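Long-range contact in anaerobically-induced outer membrane porin OprE (Pseudomonas aeruginosa, PDB 4FRX), which probably forms a beta-barrel channel of the OprD family that lets small solutes pass through the bacterial outer membrane: residues 22-27 and 425-430. Sequence-based numbering, arbitrary orientation.
Sequences FYINTD and ENRLIV
Asn25 sets CG between its backbone N and carbonyl carbon (chi1 67°), while Asn426 turns CG beside its own N (chi1 -73°), and the two amides meet side by side, planes nearly perpendicular. Asn426 ND2 donates to a lone pair of Asn25 OD1 (3.2 Å), and Asn25 ND2 in turn donates to Tyr23 OH (3.0 Å), which also bonds Glu39; Asn404 and Trp402 hold Asn426 OD1. Asparagine suits both places because each amide can donate and accept at once. Four backbone bonds, including Tyr23 N to Leu428 O (2.9 Å), join the barrel's first and last strands, antiparallel, and close it. Leu428 CD1 gives the Tyr23 ring an apolar neighbour at CD2 (3.9 Å). The other face, touched by loop residues Arg137 and Gln330, probably looks into the barrel. There apolar Phe22 CD1 packs on Ile429 CG1 (3.6 Å), and the Ile24 CD1 methyl lies by the carboxylate carbon, Glu425 CD (3.7 Å). Arg427's long arm passes the Phe22 ring to a salt bridge within its strand, NE (2.9 Å) and NH2 both donating to Glu425 OE2, as does Gln330. The carboxylate probably offsets positive charge from Arg427 and nearby Arg137. Main-chain bonds, an amide relay and a salt bridge thus hold the seam.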
ATOM      1  N   PHE A  22     -17.580   5.122  -4.525  1.00  8.82           N
ATOM      2  CA  PHE A  22     -16.832   3.905  -4.852  1.00  8.33           C
ATOM      3  C   PHE A  22     -17.726   2.711  -5.144  1.00 11.95           C
ATOM      4  O   PHE A  22     -18.484   2.251  -4.289  1.00 11.57           O
ATOM      5  CB  PHE A  22     -15.858   3.543  -3.717  1.00 12.21           C
ATOM      6  CG  PHE A  22     -14.998   2.349  -4.013  1.00  9.58           C
ATOM      7  CD1 PHE A  22     -13.800   2.497  -4.709  1.00 12.35           C
ATOM      8  CD2 PHE A  22     -15.382   1.079  -3.608  1.00  8.90           C
ATOM      9  CE1 PHE A  22     -13.006   1.391  -5.000  1.00 12.30           C
ATOM     10  CE2 PHE A  22     -14.601  -0.029  -3.896  1.00 11.20           C
ATOM     11  CZ  PHE A  22     -13.401   0.129  -4.592  1.00 11.76           C
ATOM     12  N   TYR A  23     -17.614   2.205  -6.364  1.00 11.23           N
ATOM     13  CA  TYR A  23     -18.375   1.053  -6.778  1.00 13.61           C
ATOM     14  C   TYR A  23     -17.411  -0.089  -7.113  1.00  8.19           C
ATOM     15  O   TYR A  23     -16.419   0.122  -7.799  1.00 11.87           O
ATOM     16  CB  TYR A  23     -19.211   1.418  -7.999  1.00 11.06           C
ATOM     17  CG  TYR A  23     -19.889   0.225  -8.611  1.00 16.24           C
ATOM     18  CD1 TYR A  23     -21.090  -0.253  -8.100  1.00 19.00           C
ATOM     19  CD2 TYR A  23     -19.323  -0.435  -9.697  1.00 20.78           C
ATOM     20  CE1 TYR A  23     -21.708  -1.356  -8.661  1.00 23.65           C
ATOM     21  CE2 TYR A  23     -19.932  -1.529 -10.258  1.00 24.24           C
ATOM     22  CZ  TYR A  23     -21.120  -1.986  -9.740  1.00 21.26           C
ATOM     23  OH  TYR A  23     -21.706  -3.083 -10.315  1.00 19.64           O
ATOM     24  N   ILE A  24     -17.690  -1.290  -6.624  1.00  9.81           N
ATOM     25  CA  ILE A  24     -16.892  -2.441  -7.020  1.00 10.80           C
ATOM     26  C   ILE A  24     -17.746  -3.665  -7.353  1.00 16.12           C
ATOM     27  O   ILE A  24     -18.723  -3.973  -6.654  1.00 14.97           O
ATOM     28  CB  ILE A  24     -15.793  -2.788  -5.963  1.00 13.42           C
ATOM     29  CG1 ILE A  24     -14.910  -3.941  -6.445  1.00 11.65           C
ATOM     30  CG2 ILE A  24     -16.401  -3.157  -4.627  1.00 17.59           C
ATOM     31  CD1 ILE A  24     -13.699  -4.176  -5.555  1.00 13.00           C
ATOM     32  N   ASN A  25     -17.403  -4.340  -8.449  1.00 10.21           N
ATOM     33  CA  ASN A  25     -18.021  -5.627  -8.731  1.00 14.36           C
ATOM     34  C   ASN A  25     -16.971  -6.683  -9.034  1.00 14.28           C
ATOM     35  O   ASN A  25     -15.970  -6.409  -9.687  1.00 15.07           O
ATOM     36  CB  ASN A  25     -19.144  -5.553  -9.795  1.00 15.81           C
ATOM     37  CG  ASN A  25     -18.648  -5.187 -11.192  1.00 32.68           C
ATOM     38  OD1 ASN A  25     -17.616  -5.667 -11.661  1.00 43.72           O
ATOM     39  ND2 ASN A  25     -19.417  -4.353 -11.880  1.00 38.37           N
ATOM     40  N   THR A  26     -17.193  -7.877  -8.512  1.00 11.97           N
ATOM     41  CA  THR A  26     -16.244  -8.957  -8.696  1.00 14.55           C
ATOM     42  C   THR A  26     -16.976 -10.187  -9.212  1.00 20.45           C
ATOM     43  O   THR A  26     -18.116 -10.460  -8.836  1.00 22.83           O
ATOM     44  CB  THR A  26     -15.531  -9.304  -7.377  1.00 20.02           C
ATOM     45  OG1 THR A  26     -15.019  -8.113  -6.776  1.00 23.67           O
ATOM     46  CG2 THR A  26     -14.373 -10.256  -7.623  1.00 32.23           C
ATOM     47  N   ASP A  27     -16.309 -10.913 -10.093  1.00 18.28           N
ATOM     48  CA  ASP A  27     -16.828 -12.160 -10.620  1.00 24.77           C
ATOM     49  C   ASP A  27     -15.779 -13.231 -10.320  1.00 24.85           C
ATOM     50  O   ASP A  27     -14.634 -13.113 -10.758  1.00 19.91           O
ATOM     51  CB  ASP A  27     -17.042 -12.011 -12.121  1.00 24.08           C
ATOM     52  CG  ASP A  27     -18.004 -13.035 -12.681  1.00 50.32           C
ATOM     53  OD1 ASP A  27     -18.129 -14.136 -12.102  1.00 54.74           O
ATOM     54  OD2 ASP A  27     -18.639 -12.737 -13.712  1.00 58.18           O
ATOM     55  N   GLU A 425     -12.642  -8.107 -11.977  1.00 13.52           N
ATOM     56  CA  GLU A 425     -13.038  -7.048 -11.061  1.00 13.39           C
ATOM     57  C   GLU A 425     -13.143  -5.721 -11.794  1.00  9.22           C
ATOM     58  O   GLU A 425     -12.290  -5.383 -12.621  1.00 10.55           O
ATOM     59  CB  GLU A 425     -12.024  -6.964  -9.909  1.00 15.04           C
ATOM     60  CG  GLU A 425     -12.337  -5.954  -8.830  1.00 15.84           C
ATOM     61  CD  GLU A 425     -11.222  -5.852  -7.797  1.00 20.43           C
ATOM     62  OE1 GLU A 425     -11.046  -6.805  -7.009  1.00 20.53           O
ATOM     63  OE2 GLU A 425     -10.514  -4.824  -7.778  1.00 19.84           O
ATOM     64  N   ASN A 426     -14.206  -4.975 -11.502  1.00 13.21           N
ATOM     65  CA  ASN A 426     -14.344  -3.608 -11.976  1.00 14.38           C
ATOM     66  C   ASN A 426     -14.461  -2.680 -10.794  1.00 14.92           C
ATOM     67  O   ASN A 426     -15.184  -2.983  -9.841  1.00 16.50           O
ATOM     68  CB  ASN A 426     -15.589  -3.438 -12.853  1.00 13.03           C
ATOM     69  CG  ASN A 426     -15.426  -4.077 -14.218  1.00 18.94           C
ATOM     70  OD1 ASN A 426     -14.670  -3.584 -15.056  1.00 13.87           O
ATOM     71  ND2 ASN A 426     -16.124  -5.190 -14.443  1.00 18.91           N
ATOM     72  N   ARG A 427     -13.745  -1.561 -10.855  1.00 15.14           N
ATOM     73  CA  ARG A 427     -13.986  -0.461  -9.934  1.00  9.91           C
ATOM     74  C   ARG A 427     -14.388   0.789 -10.709  1.00  9.12           C
ATOM     75  O   ARG A 427     -13.852   1.087 -11.780  1.00 12.28           O
ATOM     76  CB  ARG A 427     -12.757  -0.159  -9.087  1.00  8.75           C
ATOM     77  CG  ARG A 427     -12.238  -1.332  -8.305  1.00 12.06           C
ATOM     78  CD  ARG A 427     -11.023  -0.912  -7.491  1.00 11.94           C
ATOM     79  NE  ARG A 427     -10.227  -2.062  -7.083  1.00 17.47           N
ATOM     80  CZ  ARG A 427      -9.054  -1.968  -6.466  1.00 17.36           C
ATOM     81  NH1 ARG A 427      -8.547  -0.777  -6.188  1.00 17.44           N
ATOM     82  NH2 ARG A 427      -8.387  -3.065  -6.136  1.00 15.00           N
ATOM     83  N   LEU A 428     -15.352   1.512 -10.156  1.00 10.13           N
ATOM     84  CA  LEU A 428     -15.723   2.815 -10.672  1.00 13.64           C
ATOM     85  C   LEU A 428     -15.613   3.790  -9.520  1.00 14.16           C
ATOM     86  O   LEU A 428     -16.246   3.598  -8.474  1.00 14.29           O
ATOM     87  CB  LEU A 428     -17.156   2.784 -11.207  1.00 16.83           C
ATOM     88  CG  LEU A 428     -17.311   1.851 -12.410  1.00 18.56           C
ATOM     89  CD1 LEU A 428     -18.767   1.735 -12.847  1.00 22.33           C
ATOM     90  CD2 LEU A 428     -16.447   2.356 -13.564  1.00 23.97           C
ATOM     91  N   ILE A 429     -14.793   4.820  -9.701  1.00 14.26           N
ATOM     92  CA  ILE A 429     -14.534   5.760  -8.630  1.00 10.84           C
ATOM     93  C   ILE A 429     -14.729   7.193  -9.108  1.00 17.83           C
ATOM     94  O   ILE A 429     -14.120   7.623 -10.092  1.00 16.89           O
ATOM     95  CB  ILE A 429     -13.094   5.614  -8.035  1.00 14.67           C
ATOM     96  CG1 ILE A 429     -12.751   4.151  -7.727  1.00 14.95           C
ATOM     97  CG2 ILE A 429     -12.942   6.486  -6.787  1.00 13.33           C
ATOM     98  CD1 ILE A 429     -11.787   3.517  -8.724  1.00 18.44           C
ATOM     99  N   VAL A 430     -15.586   7.927  -8.403  1.00 17.25           N
ATOM    100  CA  VAL A 430     -15.726   9.364  -8.635  1.00 14.31           C
ATOM    101  C   VAL A 430     -15.218  10.061  -7.386  1.00 15.72           C
ATOM    102  O   VAL A 430     -15.609   9.716  -6.272  1.00 15.81           O
ATOM    103  CB  VAL A 430     -17.186   9.742  -8.915  1.00 20.35           C
ATOM    104  CG1 VAL A 430     -17.335  11.258  -9.144  1.00 13.19           C
ATOM    105  CG2 VAL A 430     -17.695   8.948 -10.105  1.00 19.34           C
TER